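Local coordinates for chitin oligosaccahride binding protein NagB1 (Paenibacillus sp. FPU-7, PDB 7EHP) that binds chitin oligosaccharides such as N,N'-diacetylchitobiose, probably as the extracellular solute-binding component of an uptake system, at residues P62-L67 against Y286-S291; N90-K95 against F303-Y308; A116-G121 against G281-Y286; S355-K360 against K388-A393. All blocks are in the same frame, centred on the assembly; numbering follows the deposited sequence.

Contact 1 (P62-L67 against Y286-S291); sequences PKIFDL and YGFSAS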
# COMPACT_ATOMS: atom_id res chain seq x y z
N PRO A 62 3.95 -5.27 20.35
CA PRO A 62 4.50 -6.61 20.19
C PRO A 62 6.01 -6.54 20.06
O PRO A 62 6.58 -5.46 19.92
CB PRO A 62 3.83 -7.11 18.90
CG PRO A 62 2.59 -6.24 18.77
CD PRO A 62 3.10 -4.91 19.21
N LYS A 63 6.66 -7.70 20.11
CA LYS A 63 8.12 -7.68 19.97
C LYS A 63 8.53 -7.48 18.51
O LYS A 63 9.50 -6.77 18.22
CB LYS A 63 8.73 -8.96 20.55
CG LYS A 63 8.53 -9.13 22.08
CD LYS A 63 8.81 -7.82 22.83
CE LYS A 63 8.55 -7.89 24.34
NZ LYS A 63 7.25 -8.53 24.71
N ILE A 64 7.78 -8.06 17.58
CA ILE A 64 7.96 -7.88 16.15
C ILE A 64 6.59 -7.52 15.58
O ILE A 64 5.60 -8.15 15.93
CB ILE A 64 8.51 -9.16 15.48
CG1 ILE A 64 9.81 -9.62 16.15
CG2 ILE A 64 8.69 -8.96 13.96
CD1 ILE A 64 10.08 -11.11 15.98
N PHE A 65 6.53 -6.50 14.71
CA PHE A 65 5.21 -6.01 14.30
C PHE A 65 5.22 -5.40 12.91
O PHE A 65 6.15 -4.69 12.52
CB PHE A 65 4.66 -4.96 15.28
CG PHE A 65 5.70 -4.02 15.81
CD1 PHE A 65 6.05 -2.88 15.09
CD2 PHE A 65 6.32 -4.25 17.03
CE1 PHE A 65 7.00 -1.99 15.57
CE2 PHE A 65 7.27 -3.38 17.52
CZ PHE A 65 7.61 -2.25 16.80
N ASP A 66 4.15 -5.67 12.17
CA ASP A 66 3.91 -5.00 10.90
C ASP A 66 3.92 -3.49 11.12
O ASP A 66 3.12 -2.97 11.91
CB ASP A 66 2.58 -5.48 10.33
CG ASP A 66 2.34 -4.99 8.93
OD1 ASP A 66 2.31 -3.76 8.71
OD2 ASP A 66 2.20 -5.85 8.03
N LEU A 67 4.82 -2.79 10.43
CA LEU A 67 5.05 -1.37 10.67
C LEU A 67 5.15 -0.63 9.34
O LEU A 67 5.65 -1.18 8.37
CB LEU A 67 6.36 -1.18 11.48
CG LEU A 67 6.87 0.24 11.66
CD1 LEU A 67 6.00 0.96 12.67
CD2 LEU A 67 8.36 0.23 12.08
N TYR A 286 8.60 -4.71 8.85
CA TYR A 286 8.53 -5.04 10.26
C TYR A 286 9.41 -4.10 11.08
O TYR A 286 10.49 -3.68 10.63
CB TYR A 286 8.95 -6.50 10.49
CG TYR A 286 7.88 -7.40 9.96
CD1 TYR A 286 6.76 -7.70 10.73
CD2 TYR A 286 7.93 -7.87 8.66
CE1 TYR A 286 5.73 -8.49 10.22
CE2 TYR A 286 6.90 -8.67 8.14
CZ TYR A 286 5.81 -8.97 8.92
OH TYR A 286 4.78 -9.74 8.40
N GLY A 287 8.93 -3.76 12.27
CA GLY A 287 9.72 -3.04 13.25
C GLY A 287 9.91 -3.93 14.46
O GLY A 287 9.33 -5.01 14.57
N PHE A 288 10.73 -3.45 15.39
CA PHE A 288 11.08 -4.28 16.53
C PHE A 288 11.01 -3.45 17.80
O PHE A 288 11.45 -2.29 17.81
CB PHE A 288 12.48 -4.90 16.31
CG PHE A 288 12.55 -5.72 15.05
CD1 PHE A 288 12.17 -7.05 15.06
CD2 PHE A 288 12.90 -5.13 13.85
CE1 PHE A 288 12.18 -7.79 13.91
CE2 PHE A 288 12.91 -5.88 12.68
CZ PHE A 288 12.55 -7.21 12.72
N SER A 289 10.42 -4.02 18.84
CA SER A 289 10.27 -3.29 20.10
C SER A 289 11.63 -2.84 20.63
O SER A 289 12.63 -3.56 20.54
CB SER A 289 9.58 -4.15 21.15
OG SER A 289 9.39 -3.41 22.34
N ALA A 290 11.65 -1.63 21.19
CA ALA A 290 12.84 -1.18 21.89
C ALA A 290 13.11 -2.03 23.13
O ALA A 290 14.27 -2.12 23.56
CB ALA A 290 12.70 0.29 22.27
N SER A 291 12.09 -2.68 23.69
CA SER A 291 12.19 -3.47 24.92
C SER A 291 12.39 -4.94 24.57
O SER A 291 11.48 -5.76 24.67
CB SER A 291 10.95 -3.28 25.77
OG SER A 291 10.83 -1.94 26.20
O HOH W 1 2.22 -8.50 7.80

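Contact 2 (N90-K95 against F303-Y308); sequences NELGLK and FIKIMY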
# COMPACT_ATOMS: atom_id res chain seq x y z
N ASN A 90 24.69 -4.35 10.27
CA ASN A 90 26.12 -4.50 10.03
C ASN A 90 26.56 -5.94 10.29
O ASN A 90 27.26 -6.54 9.46
CB ASN A 90 26.89 -3.52 10.91
CG ASN A 90 26.85 -2.09 10.38
OD1 ASN A 90 26.26 -1.81 9.32
ND2 ASN A 90 27.45 -1.17 11.13
N GLU A 91 26.16 -6.50 11.44
CA GLU A 91 26.46 -7.89 11.77
C GLU A 91 26.12 -8.82 10.62
O GLU A 91 26.93 -9.67 10.22
CB GLU A 91 25.67 -8.32 13.01
CG GLU A 91 26.38 -8.19 14.33
CD GLU A 91 25.48 -8.53 15.51
OE1 GLU A 91 24.58 -9.39 15.36
OE2 GLU A 91 25.68 -7.95 16.60
N LEU A 92 24.90 -8.69 10.07
CA LEU A 92 24.36 -9.61 9.09
C LEU A 92 24.76 -9.28 7.66
O LEU A 92 24.42 -10.04 6.75
CB LEU A 92 22.83 -9.65 9.18
CG LEU A 92 22.20 -10.10 10.51
CD1 LEU A 92 20.67 -10.00 10.43
CD2 LEU A 92 22.67 -11.52 10.84
N GLY A 93 25.45 -8.16 7.45
CA GLY A 93 25.88 -7.78 6.12
C GLY A 93 24.75 -7.41 5.19
O GLY A 93 24.84 -7.65 3.98
N LEU A 94 23.67 -6.84 5.73
CA LEU A 94 22.47 -6.65 4.94
C LEU A 94 22.25 -5.21 4.50
O LEU A 94 21.52 -5.00 3.53
CB LEU A 94 21.24 -7.11 5.74
CG LEU A 94 21.07 -8.63 5.81
CD1 LEU A 94 19.85 -9.03 6.65
CD2 LEU A 94 21.00 -9.22 4.41
N LYS A 95 22.88 -4.24 5.16
CA LYS A 95 22.44 -2.85 5.06
C LYS A 95 22.39 -2.40 3.60
O LYS A 95 21.43 -1.77 3.15
CB LYS A 95 23.37 -1.95 5.86
CG LYS A 95 23.05 -0.48 5.68
CD LYS A 95 23.84 0.38 6.63
CE LYS A 95 23.97 1.79 6.09
NZ LYS A 95 24.40 2.75 7.15
N PHE A 303 14.76 -13.53 13.03
CA PHE A 303 13.68 -13.14 12.12
C PHE A 303 14.23 -12.31 10.97
O PHE A 303 13.93 -12.56 9.79
CB PHE A 303 12.60 -12.36 12.86
CG PHE A 303 11.53 -11.82 11.95
CD1 PHE A 303 10.45 -12.62 11.59
CD2 PHE A 303 11.63 -10.52 11.40
CE1 PHE A 303 9.45 -12.14 10.72
CE2 PHE A 303 10.64 -10.04 10.52
CZ PHE A 303 9.55 -10.86 10.19
N ILE A 304 15.07 -11.32 11.29
CA ILE A 304 15.66 -10.49 10.25
C ILE A 304 16.48 -11.34 9.28
O ILE A 304 16.37 -11.20 8.06
CB ILE A 304 16.50 -9.38 10.89
CG1 ILE A 304 15.59 -8.39 11.61
CG2 ILE A 304 17.35 -8.68 9.84
CD1 ILE A 304 16.33 -7.36 12.41
N LYS A 305 17.29 -12.25 9.82
CA LYS A 305 18.17 -13.04 8.97
C LYS A 305 17.36 -13.92 8.01
O LYS A 305 17.76 -14.11 6.86
CB LYS A 305 19.10 -13.90 9.83
CG LYS A 305 20.20 -14.54 9.03
CD LYS A 305 21.28 -15.12 9.93
CE LYS A 305 22.11 -16.13 9.15
NZ LYS A 305 23.02 -16.92 10.02
N ILE A 306 16.22 -14.44 8.47
CA ILE A 306 15.44 -15.32 7.62
C ILE A 306 14.54 -14.52 6.67
O ILE A 306 14.55 -14.73 5.45
CB ILE A 306 14.63 -16.31 8.49
CG1 ILE A 306 15.60 -17.15 9.34
CG2 ILE A 306 13.77 -17.22 7.64
CD1 ILE A 306 15.03 -17.59 10.69
N MET A 307 13.76 -13.57 7.21
CA MET A 307 12.81 -12.84 6.36
C MET A 307 13.54 -12.03 5.29
O MET A 307 13.15 -12.03 4.11
CB MET A 307 11.94 -11.92 7.22
CG MET A 307 11.01 -10.96 6.44
SD MET A 307 9.78 -11.83 5.45
CE MET A 307 8.41 -11.92 6.59
N TYR A 308 14.60 -11.34 5.67
CA TYR A 308 15.29 -10.43 4.76
C TYR A 308 16.46 -11.17 4.11
O TYR A 308 17.64 -10.85 4.29
CB TYR A 308 15.72 -9.18 5.50
CG TYR A 308 14.54 -8.47 6.10
CD1 TYR A 308 13.73 -7.66 5.31
CD2 TYR A 308 14.24 -8.60 7.45
CE1 TYR A 308 12.63 -7.02 5.85
CE2 TYR A 308 13.14 -7.97 8.00
CZ TYR A 308 12.34 -7.17 7.19
OH TYR A 308 11.26 -6.51 7.71

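Contact 3 (A116-G121 against G281-Y286); sequences AYFVEG and GYSNGY. With NAG (2-acetamido-2-deoxy-beta-D-glucopyranose), chain C; NAG (2-acetamido-2-deoxy-beta-D-glucopyranose), chain B.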
# COMPACT_ATOMS: atom_id res chain seq x y z
N ALA A 116 8.76 -5.39 1.20
CA ALA A 116 8.30 -5.35 -0.17
C ALA A 116 8.53 -3.97 -0.77
O ALA A 116 8.59 -2.97 -0.05
CB ALA A 116 6.81 -5.68 -0.28
N TYR A 117 8.66 -3.94 -2.09
CA TYR A 117 8.44 -2.73 -2.87
C TYR A 117 7.04 -2.80 -3.46
O TYR A 117 6.62 -3.85 -3.97
CB TYR A 117 9.48 -2.61 -3.99
CG TYR A 117 9.16 -1.56 -5.02
CD1 TYR A 117 9.45 -0.22 -4.79
CD2 TYR A 117 8.54 -1.90 -6.22
CE1 TYR A 117 9.16 0.74 -5.73
CE2 TYR A 117 8.26 -0.95 -7.17
CZ TYR A 117 8.57 0.37 -6.92
OH TYR A 117 8.28 1.33 -7.85
N PHE A 118 6.31 -1.70 -3.39
CA PHE A 118 4.95 -1.66 -3.93
C PHE A 118 4.87 -0.63 -5.05
O PHE A 118 5.64 0.34 -5.06
CB PHE A 118 3.91 -1.34 -2.82
CG PHE A 118 3.72 0.13 -2.53
CD1 PHE A 118 2.82 0.90 -3.27
CD2 PHE A 118 4.44 0.75 -1.52
CE1 PHE A 118 2.65 2.27 -3.01
CE2 PHE A 118 4.28 2.11 -1.25
CZ PHE A 118 3.38 2.86 -2.00
N VAL A 119 3.97 -0.87 -6.01
CA VAL A 119 3.40 0.18 -6.85
C VAL A 119 1.89 0.07 -6.77
O VAL A 119 1.34 -1.00 -6.49
CB VAL A 119 3.85 0.12 -8.34
CG1 VAL A 119 5.28 0.58 -8.51
CG2 VAL A 119 3.66 -1.27 -8.93
N GLU A 120 1.20 1.18 -7.02
CA GLU A 120 -0.24 1.20 -7.17
C GLU A 120 -0.57 1.68 -8.57
O GLU A 120 -0.00 2.66 -9.04
CB GLU A 120 -0.91 2.11 -6.15
CG GLU A 120 -0.89 1.58 -4.75
CD GLU A 120 -1.61 2.48 -3.77
OE1 GLU A 120 -2.44 3.32 -4.22
OE2 GLU A 120 -1.33 2.36 -2.56
N GLY A 121 -1.48 0.98 -9.24
CA GLY A 121 -1.91 1.40 -10.56
C GLY A 121 -3.12 0.60 -10.95
O GLY A 121 -3.84 0.10 -10.08
N GLY A 281 6.87 2.67 -3.60
CA GLY A 281 7.95 2.88 -2.66
C GLY A 281 8.17 1.65 -1.79
O GLY A 281 7.65 0.57 -2.06
N TYR A 282 8.92 1.86 -0.72
CA TYR A 282 9.39 0.80 0.17
C TYR A 282 8.84 1.08 1.57
O TYR A 282 9.58 1.47 2.47
CB TYR A 282 10.92 0.74 0.19
CG TYR A 282 11.57 0.54 -1.16
CD1 TYR A 282 11.67 1.59 -2.07
CD2 TYR A 282 12.09 -0.69 -1.53
CE1 TYR A 282 12.27 1.40 -3.32
CE2 TYR A 282 12.70 -0.88 -2.76
CZ TYR A 282 12.78 0.16 -3.65
OH TYR A 282 13.37 -0.05 -4.88
N SER A 283 7.53 0.87 1.74
CA SER A 283 6.79 1.50 2.82
C SER A 283 6.49 0.59 4.01
O SER A 283 6.28 1.10 5.12
CB SER A 283 5.45 2.00 2.29
OG SER A 283 4.70 0.88 1.84
N ASN A 284 6.39 -0.72 3.79
CA ASN A 284 5.77 -1.62 4.75
C ASN A 284 6.64 -2.85 4.98
O ASN A 284 7.05 -3.51 4.02
CB ASN A 284 4.38 -2.07 4.28
CG ASN A 284 3.65 -2.88 5.34
OD1 ASN A 284 2.89 -3.80 5.03
ND2 ASN A 284 3.87 -2.54 6.61
N GLY A 285 6.91 -3.14 6.24
CA GLY A 285 7.71 -4.29 6.62
C GLY A 285 7.50 -4.57 8.08
O GLY A 285 6.35 -4.65 8.52
N TYR A 286 8.60 -4.71 8.85
CA TYR A 286 8.53 -5.04 10.26
C TYR A 286 9.41 -4.10 11.08
O TYR A 286 10.49 -3.68 10.63
CB TYR A 286 8.95 -6.50 10.49
CG TYR A 286 7.88 -7.40 9.96
CD1 TYR A 286 6.76 -7.70 10.73
CD2 TYR A 286 7.93 -7.87 8.66
CE1 TYR A 286 5.73 -8.49 10.22
CE2 TYR A 286 6.90 -8.67 8.14
CZ TYR A 286 5.81 -8.97 8.92
OH TYR A 286 4.78 -9.74 8.40
C1 NAG C . 0.03 -5.58 2.62
C2 NAG C . 1.05 -4.58 2.07
C3 NAG C . 0.63 -3.15 2.45
C4 NAG C . -0.84 -2.89 2.15
C5 NAG C . -1.72 -4.06 2.60
C6 NAG C . -3.19 -3.95 2.22
C7 NAG C . 3.22 -5.73 1.97
C8 NAG C . 4.58 -5.86 2.59
N2 NAG C . 2.39 -4.86 2.55
O1 NAG C . 0.44 -6.87 2.31
O3 NAG C . 1.49 -2.23 1.78
O4 NAG C . -1.25 -1.78 2.95
O5 NAG C . -1.24 -5.30 2.07
O6 NAG C . -3.95 -4.91 2.95
O7 NAG C . 2.89 -6.40 0.99
C1 NAG B . -1.34 -0.54 2.26
C2 NAG B . -1.86 0.48 3.28
C3 NAG B . -1.97 1.85 2.63
C4 NAG B . -0.63 2.25 2.03
C5 NAG B . -0.14 1.17 1.07
C6 NAG B . 1.23 1.45 0.50
C7 NAG B . -3.30 -0.08 5.19
C8 NAG B . -4.66 -0.48 5.62
N2 NAG B . -3.13 0.07 3.86
O3 NAG B . -2.36 2.79 3.61
O4 NAG B . -0.75 3.47 1.32
O5 NAG B . -0.08 -0.10 1.73
O6 NAG B . 2.19 1.70 1.52
O7 NAG B . -2.39 0.13 6.00
O HOH W 2 6.35 -2.37 1.54

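Contact 4 (S355-K360 against K388-A393); sequences SIVQAK and KVQEDA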
# COMPACT_ATOMS: atom_id res chain seq x y z
N SER A 355 2.29 8.05 4.11
CA SER A 355 3.64 8.07 4.64
C SER A 355 4.10 9.48 4.97
O SER A 355 5.09 9.64 5.69
CB SER A 355 4.62 7.43 3.65
OG SER A 355 4.90 8.33 2.58
N ILE A 356 3.39 10.50 4.48
CA ILE A 356 3.77 11.90 4.64
C ILE A 356 2.86 12.63 5.62
O ILE A 356 3.34 13.35 6.50
CB ILE A 356 3.82 12.62 3.27
CG1 ILE A 356 4.89 11.99 2.38
CG2 ILE A 356 4.11 14.11 3.46
CD1 ILE A 356 4.74 12.28 0.93
N VAL A 357 1.53 12.47 5.49
CA VAL A 357 0.60 13.22 6.33
C VAL A 357 0.45 12.56 7.70
O VAL A 357 0.71 11.37 7.89
CB VAL A 357 -0.78 13.40 5.65
CG1 VAL A 357 -0.62 13.95 4.24
CG2 VAL A 357 -1.57 12.09 5.64
N GLN A 358 -0.00 13.36 8.67
CA GLN A 358 -0.29 12.87 10.01
C GLN A 358 -1.53 11.96 10.02
O GLN A 358 -2.41 12.04 9.15
CB GLN A 358 -0.51 14.07 10.94
CG GLN A 358 0.63 15.09 10.93
CD GLN A 358 0.45 16.26 9.96
OE1 GLN A 358 -0.12 16.11 8.88
NE2 GLN A 358 0.97 17.42 10.33
N ALA A 359 -1.60 11.09 11.04
CA ALA A 359 -2.70 10.13 11.14
C ALA A 359 -4.06 10.80 11.10
O ALA A 359 -4.98 10.32 10.43
CB ALA A 359 -2.57 9.30 12.42
N LYS A 360 -4.22 11.92 11.81
CA LYS A 360 -5.51 12.58 11.86
C LYS A 360 -5.94 13.07 10.49
O LYS A 360 -7.13 13.06 10.18
CB LYS A 360 -5.47 13.76 12.83
CG LYS A 360 -6.85 14.19 13.33
CD LYS A 360 -7.36 13.23 14.40
CE LYS A 360 -8.88 13.24 14.53
NZ LYS A 360 -9.33 12.20 15.51
N LYS A 388 -8.62 22.49 7.05
CA LYS A 388 -8.69 22.86 8.47
C LYS A 388 -7.96 21.83 9.32
O LYS A 388 -7.16 22.18 10.19
CB LYS A 388 -10.14 23.02 8.93
CG LYS A 388 -10.77 24.30 8.40
CD LYS A 388 -12.16 24.55 8.94
CE LYS A 388 -12.79 25.78 8.26
NZ LYS A 388 -12.08 27.05 8.60
N VAL A 389 -8.20 20.54 9.06
CA VAL A 389 -7.52 19.49 9.83
C VAL A 389 -6.03 19.54 9.56
O VAL A 389 -5.21 19.34 10.47
CB VAL A 389 -8.13 18.12 9.52
CG1 VAL A 389 -7.30 17.00 10.14
CG2 VAL A 389 -9.54 18.07 10.03
N GLN A 390 -5.65 19.83 8.32
CA GLN A 390 -4.23 19.94 7.98
C GLN A 390 -3.56 21.06 8.77
O GLN A 390 -2.44 20.89 9.26
CB GLN A 390 -4.09 20.18 6.48
CG GLN A 390 -2.66 20.09 5.98
CD GLN A 390 -2.08 18.73 6.21
OE1 GLN A 390 -2.44 17.78 5.53
NE2 GLN A 390 -1.16 18.63 7.17
N GLU A 391 -4.24 22.21 8.91
CA GLU A 391 -3.68 23.31 9.70
C GLU A 391 -3.50 22.90 11.15
O GLU A 391 -2.48 23.20 11.78
CB GLU A 391 -4.57 24.56 9.65
CG GLU A 391 -5.21 24.94 8.33
CD GLU A 391 -4.34 25.84 7.49
OE1 GLU A 391 -4.84 26.42 6.49
OE2 GLU A 391 -3.14 25.94 7.82
N ASP A 392 -4.53 22.23 11.72
CA ASP A 392 -4.47 21.78 13.11
C ASP A 392 -3.35 20.78 13.32
O ASP A 392 -2.61 20.86 14.31
CB ASP A 392 -5.81 21.16 13.52
CG ASP A 392 -6.91 22.18 13.71
OD1 ASP A 392 -6.71 23.36 13.35
OD2 ASP A 392 -7.98 21.80 14.24
N ALA A 393 -3.23 19.80 12.42
CA ALA A 393 -2.17 18.80 12.52
C ALA A 393 -0.80 19.45 12.48
O ALA A 393 0.08 19.12 13.28
CB ALA A 393 -2.32 17.77 11.39

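Contact 1 (P62-L67 against Y286-S291)
Phe65 and Gly287 form the hydrogen-bonded pair of an antiparallel join between strand 64-68 and the end of strand 277-288. Gly287 N donates to Phe65 O at 2.9 Å, and Phe65 N to Gly287 O at 3.2 Å. A third rung runs from Ser289 N to Lys63 O at 3.0 Å. Packing is tight where Phe65 faces Gly287: any CB on Gly287 would collide with Phe65 CE1 and Leu67 CD2. With CG set between the backbone N and the carbonyl carbon (chi1 39°), the Phe65 ring folds back over the partner strand, leaving Gly287 O 3.7 Å above the ring plane, over its centre. Replacing Phe65 by an alanine would probably strip this aromatic cover from the Gly287 carbonyl and open a gap towards helix 44-58. On the other face of the sheet Ile64 lies beside the Phe288 ring, CG1 to CD1 at 3.7 Å. The outer end is looser: the partly exposed Lys63 bends so that CE comes 3.6 Å from Ser291 O, and Ser289 OG accepts from Ser291 N in an ST turn. Strand 3-7 pairs in parallel with strand 64-68; helix 44-58 packs on Phe65 through Leu52 and Met56, and helix 294-307 covers Ile64 and Phe288, a helix on each face as in the alpha/beta lobes of solute-binding proteins.

Contact 2 (N90-K95 against F303-Y308)
Leu92 meets Ile304 through methyl groups, CD1 against CG2 at 3.6 Å, with the two side chains crossing at about a right angle. The second methyl of Leu92 turns to a different partner: CD2 touches Lys305 CD at 4.0 Å, on the extended aliphatic part of that exposed lysine. Leu94 also comes in here, its CD1 lying 4.1 Å from the same Ile304 CG2. Both branches of Leu94 approach the backbone at the helix end as well, CD1 and CD2 each standing 3.7 Å from Tyr308 O. Ile304 CG2 is thus shared by two leucines, a placement that follows from its CG1 lying beside the backbone N (chi1 -69°), which sends CG2 anti to that N. Between the two leucines the chain turns through a Schellman motif that ends helix 86-92, consistent with both reaching the same isoleucine: Gly93 takes a positive phi of 67°, and its N bonds back to Asn90 O at 3.2 Å. Across the contact, helix 294-307 finishes at Met307, and Tyr308 N still bonds to Ile304 O. The Tyr308 ring is fixed from several directions, with Met307 CG over the centre of one face, Ile304 CA in plane at its edge, and its OH hydrogen-bonded to Leu113 O. Further out, Ile304 packs on Ile88 of helix 86-92, Leu113 of strand 109-125 and Phe288 of strand 277-288.

Contact 3 (A116-G121 against G281-Y286)
Phe118 and Gly281 pair as antiparallel neighbours, joined by two hydrogen bonds: Phe118 N to Gly281 O at 3.0 Å, almost straight (172°), and Gly281 N to Phe118 O, more bent. From CB the Phe118 side chain swings to a chi1 of 85°, which places CG between the backbone N and the carbonyl carbon and turns the ring across the partner strand and towards the sugar. CG lies about equally near Gly281 O and C6 of the chain B N-acetylglucosamine. CD2 lies 3.3 Å from Gly281 O. CE2 comes 3.4 Å from Ser283 OG and also borders O6 of that sugar, whereas CD1 and CE1 look to its C6. At the tip, CZ approaches the same C6 at 3.6 Å. The ring is sandwiched: C6 sits over the centre of one face, and Gly281 N lies above the opposite face, offset toward the rim. On the far side of the strands the Tyr117 and Tyr282 rings meet obliquely, planes at 53°. Water 2 donates to Ala116 O and accepts from Asn284 N where the strands part. Two polar side chains of this contact grip the linked sugars, which Asp44, Arg17 and Asp354 also bind: Ser283 OG and O6 of the chain B sugar share a hydrogen bond of 2.7 Å, and Asn284 OD1 accepts from N2 of the chain C sugar, also at 2.7 Å. Because Asn284 ND2 donates to Asp66 OD1 and Leu67 O, its amide is held with OD1 toward the ligand. An acceptor for the acetamido N-H, with Ala116 CB against the acetyl methyl, suits recognition of N-acetylated sugars.

Contact 4 (S355-K360 against K388-A393)
Gln358 and Gln390 meet through their side-chain amides, which supply the single hydrogen bond between the two segments. Gln390 NE2 donates to Gln358 OE1 at 3.2 Å, arriving in the carbonyl plane on a lone pair (C=O...donor angle 121°). The side chains cross at about a right angle, yet their amide planes are only 30° apart. Other polar partners fix both groups: Asn394 OD1 accepts from Gln358 NE2 and from Gln390 NE2, and Trp195 NE1 donates to Gln390 OE1, so each amide has a defined orientation. The van der Waals contacts centre on Ala393. Its CB rests against the Gln358 amide, 3.5 Å from CD and equally 3.5 Å from NE2, a position Gln358 reaches by bending at chi2 (93°). Val389 adds a more distant touch, CG1 lying 3.9 Å from Lys360 O and 4.3 Å from Lys360 CG. At its far end Lys360 is engaged with Glu363 in a salt bridge. A leucine in place of Gln358 would probably leave the Gln390 NE2 hydrogen without its acceptor here and Asn394 OD1 with one donor fewer. Gln358 occupies the N-cap position of helix 359-373, so the contact joins the start of that helix to the side of helix 379-396 across a helical hairpin. Val361 of the first helix packs on Val389, Gln390 and Ala393, while helix 184-190 closes over the glutamines through Val189 on Gln358 and Phe188 on Gln390.

From the N terminus, 62-67, 90-95 and 116-121 come first, and their partners follow 160 or more residues later. Segment 281-286 closes contact 3, the innermost loop; 286-291 then closes contact 1, and 303-308 closes contact 2. Contact 3 therefore nests inside both others, whereas contacts 1 and 2 cross. Contacts 1 and 3 share Tyr286 and tie strands 64-68 and 109-125 to strand 277-288 in one sheet, and contact 2 brings helix 86-92 to helix 294-307, which follows that strand. Contact 4 opens later, in series, and joins helices 359-373 and 379-396; its nearest atoms lie about 6 Å from those of contact 3.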